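Local structure of carboxylesterase YbfK (Bacillus subtilis, 4CCY) at residues R148-S153 with S289-G294. The protein hydrolyses carboxylic esters to an alcohol and a carboxylate, as a cytoplasmic carboxylesterase of the alpha/beta hydrolase superfamily. Numbering follows the deposited sequence.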
loop_
_atom_site.group_PDB
_atom_site.type_symbol
_atom_site.label_atom_id
_atom_site.label_comp_id
_atom_site.label_asym_id
_atom_site.label_seq_id
_atom_site.Cartn_x
_atom_site.Cartn_y
_atom_site.Cartn_z
ATOM N N ARG B 148 2.229 -12.139 -10.080
ATOM C CA ARG B 148 0.998 -11.398 -10.362
ATOM C C ARG B 148 0.894 -10.200 -9.420
ATOM O O ARG B 148 1.346 -10.265 -8.278
ATOM C CB ARG B 148 -0.240 -12.306 -10.209
ATOM C CG ARG B 148 -0.222 -13.542 -11.102
ATOM C CD ARG B 148 -1.621 -14.134 -11.315
ATOM N NE ARG B 148 -1.749 -14.618 -12.692
ATOM C CZ ARG B 148 -2.886 -14.741 -13.359
ATOM N NH1 ARG B 148 -4.048 -14.421 -12.802
ATOM N NH2 ARG B 148 -2.857 -15.188 -14.606
ATOM N N ALA B 149 0.298 -9.112 -9.897
ATOM C CA ALA B 149 0.233 -7.877 -9.135
ATOM C C ALA B 149 -1.194 -7.394 -8.937
ATOM O O ALA B 149 -1.992 -7.422 -9.871
ATOM C CB ALA B 149 1.065 -6.802 -9.817
ATOM N N VAL B 150 -1.489 -6.934 -7.722
ATOM C CA VAL B 150 -2.809 -6.440 -7.345
ATOM C C VAL B 150 -2.674 -4.986 -6.900
ATOM O O VAL B 150 -1.900 -4.671 -5.990
ATOM C CB VAL B 150 -3.465 -7.281 -6.215
ATOM C CG1 VAL B 150 -4.825 -6.700 -5.822
ATOM C CG2 VAL B 150 -3.635 -8.736 -6.642
ATOM N N VAL B 151 -3.416 -4.102 -7.557
ATOM C CA VAL B 151 -3.333 -2.669 -7.290
ATOM C C VAL B 151 -4.720 -2.179 -6.871
ATOM O O VAL B 151 -5.655 -2.192 -7.673
ATOM C CB VAL B 151 -2.854 -1.906 -8.539
ATOM C CG1 VAL B 151 -2.824 -0.413 -8.290
ATOM C CG2 VAL B 151 -1.490 -2.411 -9.000
ATOM N N ILE B 152 -4.841 -1.763 -5.615
ATOM C CA ILE B 152 -6.119 -1.291 -5.061
ATOM C C ILE B 152 -6.046 0.190 -4.714
ATOM O O ILE B 152 -5.159 0.623 -3.972
ATOM C CB ILE B 152 -6.535 -2.098 -3.800
ATOM C CG1 ILE B 152 -6.413 -3.608 -4.066
ATOM C CG2 ILE B 152 -7.947 -1.711 -3.348
ATOM C CD1 ILE B 152 -6.472 -4.468 -2.822
ATOM N N SER B 153 -6.984 0.956 -5.267
ATOM C CA SER B 153 -7.116 2.386 -4.988
ATOM C C SER B 153 -5.758 3.085 -5.038
ATOM O O SER B 153 -5.343 3.716 -4.060
ATOM C CB SER B 153 -7.793 2.588 -3.631
ATOM O OG SER B 153 -9.113 2.066 -3.643
ATOM N N SER B 289 -8.702 -15.419 -5.865
ATOM C CA SER B 289 -9.075 -15.913 -7.190
ATOM C C SER B 289 -8.029 -15.488 -8.218
ATOM O O SER B 289 -7.545 -16.310 -9.001
ATOM C CB SER B 289 -10.456 -15.397 -7.595
ATOM O OG SER B 289 -11.488 -16.155 -6.974
ATOM N N PHE B 290 -7.673 -14.201 -8.193
ATOM C CA PHE B 290 -6.737 -13.649 -9.156
ATOM C C PHE B 290 -5.333 -14.226 -8.987
ATOM O O PHE B 290 -4.734 -14.682 -9.953
ATOM C CB PHE B 290 -6.713 -12.123 -9.095
ATOM C CG PHE B 290 -5.618 -11.508 -9.910
ATOM C CD1 PHE B 290 -5.728 -11.425 -11.292
ATOM C CD2 PHE B 290 -4.468 -11.027 -9.297
ATOM C CE1 PHE B 290 -4.710 -10.874 -12.052
ATOM C CE2 PHE B 290 -3.452 -10.464 -10.048
ATOM C CZ PHE B 290 -3.575 -10.385 -11.427
ATOM N N LEU B 291 -4.822 -14.223 -7.759
ATOM C CA LEU B 291 -3.467 -14.718 -7.497
ATOM C C LEU B 291 -3.245 -16.185 -7.887
ATOM O O LEU B 291 -2.146 -16.548 -8.307
ATOM C CB LEU B 291 -3.064 -14.478 -6.039
ATOM C CG LEU B 291 -2.816 -13.015 -5.637
ATOM C CD1 LEU B 291 -2.338 -12.907 -4.195
ATOM C CD2 LEU B 291 -1.839 -12.320 -6.585
ATOM N N CYS B 292 -4.293 -17.004 -7.752
ATOM C CA CYS B 292 -4.250 -18.427 -8.080
ATOM C C CYS B 292 -4.630 -18.729 -9.533
ATOM O O CYS B 292 -4.786 -19.894 -9.902
ATOM C CB CYS B 292 -5.160 -19.218 -7.125
ATOM S SG CYS B 292 -4.676 -19.106 -5.381
ATOM N N GLY B 293 -4.766 -17.687 -10.353
ATOM C CA GLY B 293 -5.226 -17.823 -11.736
ATOM C C GLY B 293 -4.136 -18.085 -12.757
ATOM O O GLY B 293 -4.415 -18.197 -13.952
ATOM N N GLY B 294 -2.892 -18.188 -12.294
ATOM C CA GLY B 294 -1.758 -18.424 -13.184
ATOM C C GLY B 294 -1.683 -19.822 -13.785
ATOM O O GLY B 294 -2.249 -20.777 -13.242
#
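Arg148 reaches from near the start of strand 146-152 to the end of helix 280-291, which packs on the central sheet of the alpha/beta hydrolase fold. Further along the strand, Val150 CG2 packs 3.6 Å from Phe290 CD2 and also meets Leu291 CD2. Leu237 of neighbouring strand 236-241 touches both Val150 and Phe290. Val150 is about 12 Å, side chain to side chain, from Ser129, the probable nucleophile. Arg148 CB lies 3.7 Å from Phe290 CE2 and also touches Leu291 CD2. Arg148 CD then passes over one face of the Phe290 ring and comes 3.4 Å from Phe290 O. The chain bends at chi3 (142°), and the guanidinium lies alongside the turn that ends the helix, with NE against Gly294 N and CA. Gly294 N sits 3.6 Å above the centre of one Arg148 guanidinium face. An off-centre cation-pi contact places Arg148 CZ 5.0 Å from the Phe290 ring centroid. Arg148 NH2 comes 3.5 Å from Gly293 O, too poorly angled for a hydrogen bond. Arg148 NH1 donates to Phe290 O at 2.9 Å, bent to 139° at the hydrogen, while Gly293 N donates that oxygen a second hydrogen bond from the opposite face of its plane.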